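Local coordinates for sarcolemmal membrane-associated protein (Homo sapiens, PDB 6AR0) that joins the STRIPAK phosphatase complex that dephosphorylates STK3 and so restrains Hippo signalling, represented here by its FHA domain, at residues G65-Q70 with I125-P130; I102-V107 with H118-S123. All blocks are in the same frame, centred on the assembly; numbering follows the deposited sequence.

Contact 1: residues G65-Q70 with I125-P130; sequences GKFYLQ and IKLFLP
Phe67 and Leu127 carry this contact: the leucine lays its CB over the middle of the phenyl ring, 3.9 Å from the centroid and only 8° off the ring normal, a CH-pi contact made almost straight down on the face. The two side chains run past each other in opposite directions, which lets the branched end of the leucine reach back toward the root of the phenylalanine. There Leu127 CD1 sits 3.8 Å from Phe67 CG, while the other methyl, CD2, lies 3.8 Å from Phe67 CD1. In Phe67, CG stands anti to the carbonyl carbon (chi1 -67°), and this sends the ring across the gap between the strands. Its far corner meets backbone: Phe67 CZ comes within 3.4 Å of Phe128 O, which lies at the ring edge in the ring plane, a placement that suits the weakly positive rim of an aromatic ring. This half is buried and tight, with Phe60, Leu24 and Ala135 packing on the same phenylalanine.

Toward Gly65 and Leu129 the packing thins out among partly exposed residues. Leu129 reaches over with a single methyl, CD2, 4.0 Å from Phe67 CE2 and 3.9 Å from Gly65 O. On the outward side of strand 66-71, Lys66 turns away from Leu127 and forms a salt bridge with Glu96.

The two strands belong to different sheets, and their backbones stay well apart, with CA of Phe67 and CA of Leu127 7.9 Å from each other. Mostly apolar side chains fill the space between, with the carbonyls of Gly65 and Phe128 at its margin, as in the core of the FHA beta sandwich.

Contact 2: residues I102-V107 with H118-S123; sequences IIQFGV and HGCIVS
Phe105 and Ile121 face each other as a hydrogen-bonded antiparallel pair, and so do Ile103 and Ser123, with Gln104 and Val122 between them as the non-hydrogen-bonded pair. This is the pairing of neighbouring strands 102-105 and 117-128 in one sheet of the FHA beta sandwich. The short strands run at 169° to one another, 4.7 Å apart at closest approach. Phe105 N gives to Ile121 O at 2.8 Å, and the return bond from Ile121 N to Phe105 O is longer, 3.1 Å. Beside the first of these, Gln104 CA also points its hydrogen at Ile121 O, 3.1 Å away.

Side chains reinforce the pairing on both faces. On the side of the sheet that carries Phe105 and Ile121, Ile121 CG2 meets the edge of the ring near its plane, 3.8 Å from Phe105 CD2. On the other, Gln104 and Val122 lie side by side and point the same way. The glutamine chain is extended, CG opposite the backbone N (chi1 176°), which carries its amide past Cys120 SG to the turn beyond the strand. There Gln104 NE2 donates to Gly106 O at 2.8 Å, the acceptor lying in the amide plane, so the rotation of the amide is set. Cys120 presses its CB to 3.3 Å from Phe105 O.

Farther out, strand 78-80 pairs with the other edge of strand 102-105, through bonds such as Gln104 with Phe79, and Ser123 OG bonds to Thr9 O on strand 5-10. The amide and carbonyl groups of Ile103, Phe105, Ile121 and Ser123 thus satisfy one another, which implies a backbone held by mutual polar pairing within largely buried surroundings.

Overall arrangement
From the N terminus, the chain first lays down strands 5-10 and 20-23, then much of the second sheet, reaching 65-70 on strand 66-71. It crosses back to the first sheet for 78-80 and 83-84, adds 95-97 beside 66-71 in the second, and re-enters the first at 102-107. It runs out through strand 109-110 and comes back at 118-123, where contact 2 closes a short hairpin-like excursion. Continuing along strand 117-128, it arrives at 125-130 and closes the much longer loop of contact 1, inside which contact 2 is nested. Contact 2 joins neighbours within one sheet; contact 1 bridges the two sheets. They meet where Ile103 packs against Ile125 and Leu69, making one continuous apolar core.

Contact 1: residues G65-Q70 with I125-P130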
loop_
_atom_site.group_PDB
_atom_site.type_symbol
_atom_site.label_atom_id
_atom_site.label_comp_id
_atom_site.label_asym_id
_atom_site.label_seq_id
_atom_site.Cartn_x
_atom_site.Cartn_y
_atom_site.Cartn_z
ATOM N N GLY A 65 -9.176 11.445 12.589
ATOM C CA GLY A 65 -8.004 11.999 11.950
ATOM C C GLY A 65 -6.887 11.006 11.756
ATOM O O GLY A 65 -5.755 11.417 11.471
ATOM N N LYS A 66 -7.169 9.711 11.879
ATOM C CA LYS A 66 -6.159 8.671 11.745
ATOM C C LYS A 66 -6.300 7.961 10.398
ATOM O O LYS A 66 -7.398 7.828 9.849
ATOM C CB LYS A 66 -6.296 7.636 12.871
ATOM C CG LYS A 66 -5.945 8.112 14.287
ATOM C CD LYS A 66 -6.038 6.963 15.329
ATOM C CE LYS A 66 -5.535 7.397 16.703
ATOM N NZ LYS A 66 -4.068 7.631 16.699
ATOM N N PHE A 67 -5.171 7.489 9.888
ATOM C CA PHE A 67 -5.090 6.728 8.657
ATOM C C PHE A 67 -4.762 5.283 9.004
ATOM O O PHE A 67 -3.981 5.010 9.934
ATOM C CB PHE A 67 -3.969 7.276 7.770
ATOM C CG PHE A 67 -4.208 8.662 7.242
ATOM C CD1 PHE A 67 -4.634 8.861 5.943
ATOM C CD2 PHE A 67 -3.970 9.769 8.034
ATOM C CE1 PHE A 67 -4.832 10.149 5.455
ATOM C CE2 PHE A 67 -4.173 11.052 7.549
ATOM C CZ PHE A 67 -4.584 11.231 6.264
ATOM N N TYR A 68 -5.294 4.355 8.205
ATOM C CA TYR A 68 -5.119 2.941 8.474
ATOM C C TYR A 68 -4.811 2.156 7.213
ATOM O O TYR A 68 -5.239 2.502 6.109
ATOM C CB TYR A 68 -6.380 2.323 9.071
ATOM C CG TYR A 68 -6.691 2.852 10.436
ATOM C CD1 TYR A 68 -6.129 2.266 11.563
ATOM C CD2 TYR A 68 -7.515 3.938 10.604
ATOM C CE1 TYR A 68 -6.397 2.730 12.823
ATOM C CE2 TYR A 68 -7.803 4.423 11.878
ATOM C CZ TYR A 68 -7.230 3.807 12.977
ATOM O OH TYR A 68 -7.489 4.249 14.251
ATOM N N LEU A 69 -4.113 1.049 7.420
ATOM C CA LEU A 69 -3.836 0.036 6.419
ATOM C C LEU A 69 -4.237 -1.321 6.979
ATOM O O LEU A 69 -3.976 -1.620 8.150
ATOM C CB LEU A 69 -2.337 0.053 6.100
ATOM C CG LEU A 69 -1.798 -0.905 5.044
ATOM C CD1 LEU A 69 -2.423 -0.631 3.689
ATOM C CD2 LEU A 69 -0.279 -0.795 4.960
ATOM N N GLN A 70 -4.887 -2.143 6.156
ATOM C CA GLN A 70 -5.307 -3.473 6.564
ATOM C C GLN A 70 -4.969 -4.468 5.467
ATOM O O GLN A 70 -5.308 -4.249 4.298
ATOM C CB GLN A 70 -6.813 -3.488 6.824
ATOM C CG GLN A 70 -7.330 -4.818 7.290
ATOM C CD GLN A 70 -8.783 -4.741 7.654
ATOM O OE1 GLN A 70 -9.554 -4.009 7.027
ATOM N NE2 GLN A 70 -9.173 -5.478 8.678
ATOM N N ILE A 125 5.014 6.523 2.127
ATOM C CA ILE A 125 3.672 7.102 2.116
ATOM C C ILE A 125 3.709 8.401 2.911
ATOM O O ILE A 125 4.216 8.434 4.037
ATOM C CB ILE A 125 2.590 6.110 2.607
ATOM C CG1 ILE A 125 1.174 6.536 2.185
ATOM C CG2 ILE A 125 2.705 5.859 4.111
ATOM C CD1 ILE A 125 0.085 5.462 2.365
ATOM N N LYS A 126 3.192 9.468 2.312
ATOM C CA LYS A 126 3.001 10.752 2.973
ATOM C C LYS A 126 1.509 11.024 3.030
ATOM O O LYS A 126 0.787 10.734 2.071
ATOM C CB LYS A 126 3.732 11.865 2.223
ATOM C CG LYS A 126 5.244 11.674 2.215
ATOM C CD LYS A 126 5.856 11.883 3.602
ATOM C CE LYS A 126 7.358 11.685 3.600
ATOM N NZ LYS A 126 8.068 12.910 3.137
ATOM N N LEU A 127 1.041 11.501 4.172
ATOM C CA LEU A 127 -0.379 11.519 4.478
ATOM C C LEU A 127 -0.803 12.925 4.865
ATOM O O LEU A 127 -0.124 13.589 5.654
ATOM C CB LEU A 127 -0.684 10.582 5.650
ATOM C CG LEU A 127 -0.295 9.122 5.409
ATOM C CD1 LEU A 127 -0.419 8.333 6.708
ATOM C CD2 LEU A 127 -1.165 8.511 4.311
ATOM N N PHE A 128 -1.935 13.361 4.318
ATOM C CA PHE A 128 -2.433 14.718 4.514
ATOM C C PHE A 128 -3.912 14.688 4.860
ATOM O O PHE A 128 -4.699 13.990 4.209
ATOM C CB PHE A 128 -2.183 15.575 3.267
ATOM C CG PHE A 128 -0.751 15.575 2.864
ATOM C CD1 PHE A 128 0.152 16.464 3.420
ATOM C CD2 PHE A 128 -0.284 14.611 1.996
ATOM C CE1 PHE A 128 1.497 16.397 3.082
ATOM C CE2 PHE A 128 1.051 14.558 1.651
ATOM C CZ PHE A 128 1.942 15.458 2.192
ATOM N N LEU A 129 -4.272 15.469 5.881
ATOM C CA LEU A 129 -5.645 15.629 6.294
ATOM C C LEU A 129 -6.443 16.351 5.208
ATOM O O LEU A 129 -5.873 17.000 4.330
ATOM C CB LEU A 129 -5.684 16.437 7.590
ATOM C CG LEU A 129 -4.843 15.919 8.762
ATOM C CD1 LEU A 129 -4.880 16.885 9.928
ATOM C CD2 LEU A 129 -5.304 14.537 9.196
ATOM N N PRO A 130 -7.774 16.275 5.262
ATOM C CA PRO A 130 -8.574 16.958 4.232
ATOM C C PRO A 130 -8.276 18.431 4.108
ATOM O O PRO A 130 -8.372 18.977 3.003
ATOM C CB PRO A 130 -10.016 16.706 4.680
ATOM C CG PRO A 130 -9.938 15.418 5.403
ATOM C CD PRO A 130 -8.608 15.423 6.118
#

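Contact 2: residues I102-V107 with H118-S123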
loop_
_atom_site.group_PDB
_atom_site.type_symbol
_atom_site.label_atom_id
_atom_site.label_comp_id
_atom_site.label_asym_id
_atom_site.label_seq_id
_atom_site.Cartn_x
_atom_site.Cartn_y
_atom_site.Cartn_z
ATOM N N ILE A 102 7.266 3.538 5.615
ATOM C CA ILE A 102 7.628 2.734 4.453
ATOM C C ILE A 102 6.669 1.551 4.415
ATOM O O ILE A 102 6.627 0.742 5.344
ATOM C CB ILE A 102 9.085 2.255 4.523
ATOM C CG1 ILE A 102 10.043 3.446 4.643
ATOM C CG2 ILE A 102 9.408 1.384 3.315
ATOM C CD1 ILE A 102 9.922 4.449 3.534
ATOM N N ILE A 103 5.883 1.456 3.358
ATOM C CA ILE A 103 4.837 0.451 3.218
ATOM C C ILE A 103 5.231 -0.498 2.099
ATOM O O ILE A 103 5.621 -0.052 1.017
ATOM C CB ILE A 103 3.520 1.162 2.845
ATOM C CG1 ILE A 103 3.179 2.264 3.846
ATOM C CG2 ILE A 103 2.389 0.182 2.657
ATOM C CD1 ILE A 103 3.011 1.731 5.189
ATOM N N GLN A 104 5.094 -1.798 2.332
ATOM C CA GLN A 104 5.499 -2.808 1.363
ATOM C C GLN A 104 4.353 -3.776 1.112
ATOM O O GLN A 104 3.693 -4.227 2.048
ATOM C CB GLN A 104 6.735 -3.558 1.866
ATOM C CG GLN A 104 7.181 -4.686 0.965
ATOM C CD GLN A 104 8.451 -5.332 1.458
ATOM O OE1 GLN A 104 9.386 -4.633 1.868
ATOM N NE2 GLN A 104 8.514 -6.658 1.422
ATOM N N PHE A 105 4.128 -4.098 -0.157
ATOM C CA PHE A 105 3.136 -5.088 -0.567
ATOM C C PHE A 105 3.867 -6.207 -1.291
ATOM O O PHE A 105 4.522 -5.976 -2.314
ATOM C CB PHE A 105 2.075 -4.477 -1.477
ATOM C CG PHE A 105 1.469 -3.225 -0.925
ATOM C CD1 PHE A 105 0.745 -3.247 0.254
ATOM C CD2 PHE A 105 1.657 -2.001 -1.548
ATOM C CE1 PHE A 105 0.195 -2.086 0.776
ATOM C CE2 PHE A 105 1.111 -0.840 -1.023
ATOM C CZ PHE A 105 0.393 -0.880 0.131
ATOM N N GLY A 106 3.735 -7.419 -0.765
ATOM C CA GLY A 106 4.467 -8.561 -1.271
ATOM C C GLY A 106 5.884 -8.600 -0.733
ATOM O O GLY A 106 6.301 -7.788 0.099
ATOM N N VAL A 107 6.634 -9.592 -1.224
ATOM C CA VAL A 107 8.068 -9.721 -0.991
ATOM C C VAL A 107 8.703 -10.087 -2.328
ATOM O O VAL A 107 8.033 -10.574 -3.241
ATOM C CB VAL A 107 8.384 -10.811 0.067
ATOM C CG1 VAL A 107 7.774 -10.447 1.434
ATOM C CG2 VAL A 107 7.909 -12.196 -0.410
ATOM N N HIS A 118 11.290 -11.683 -8.998
ATOM C CA HIS A 118 10.237 -10.690 -9.146
ATOM C C HIS A 118 10.204 -9.774 -7.941
ATOM O O HIS A 118 10.114 -10.244 -6.799
ATOM C CB HIS A 118 8.892 -11.387 -9.254
ATOM C CG HIS A 118 8.813 -12.266 -10.448
ATOM N ND1 HIS A 118 8.656 -11.752 -11.714
ATOM C CD2 HIS A 118 8.938 -13.607 -10.587
ATOM C CE1 HIS A 118 8.674 -12.745 -12.586
ATOM N NE2 HIS A 118 8.831 -13.880 -11.926
ATOM N N GLY A 119 10.196 -8.493 -8.196
ATOM C CA GLY A 119 10.192 -7.526 -7.121
ATOM C C GLY A 119 8.802 -7.288 -6.534
ATOM O O GLY A 119 7.773 -7.707 -7.060
ATOM N N CYS A 120 8.784 -6.581 -5.409
ATOM C CA CYS A 120 7.565 -6.233 -4.687
ATOM C C CYS A 120 7.424 -4.713 -4.645
ATOM O O CYS A 120 8.330 -3.971 -5.053
ATOM C CB CYS A 120 7.591 -6.819 -3.266
ATOM S SG CYS A 120 8.916 -6.207 -2.219
ATOM N N ILE A 121 6.287 -4.224 -4.154
ATOM C CA ILE A 121 6.070 -2.785 -4.088
ATOM C C ILE A 121 6.572 -2.293 -2.739
ATOM O O ILE A 121 6.127 -2.775 -1.692
ATOM C CB ILE A 121 4.591 -2.449 -4.290
ATOM C CG1 ILE A 121 4.130 -2.859 -5.692
ATOM C CG2 ILE A 121 4.319 -0.973 -4.014
ATOM C CD1 ILE A 121 4.787 -2.121 -6.838
ATOM N N VAL A 122 7.509 -1.342 -2.763
ATOM C CA VAL A 122 8.050 -0.724 -1.556
ATOM C C VAL A 122 7.901 0.781 -1.742
ATOM O O VAL A 122 8.463 1.350 -2.687
ATOM C CB VAL A 122 9.523 -1.100 -1.293
ATOM C CG1 VAL A 122 9.958 -0.593 0.071
ATOM C CG2 VAL A 122 9.741 -2.611 -1.395
ATOM N N SER A 123 7.144 1.420 -0.858
ATOM C CA SER A 123 6.753 2.811 -1.059
ATOM C C SER A 123 6.965 3.622 0.208
ATOM O O SER A 123 6.812 3.115 1.320
ATOM C CB SER A 123 5.260 2.849 -1.436
ATOM O OG SER A 123 4.715 4.102 -1.789
#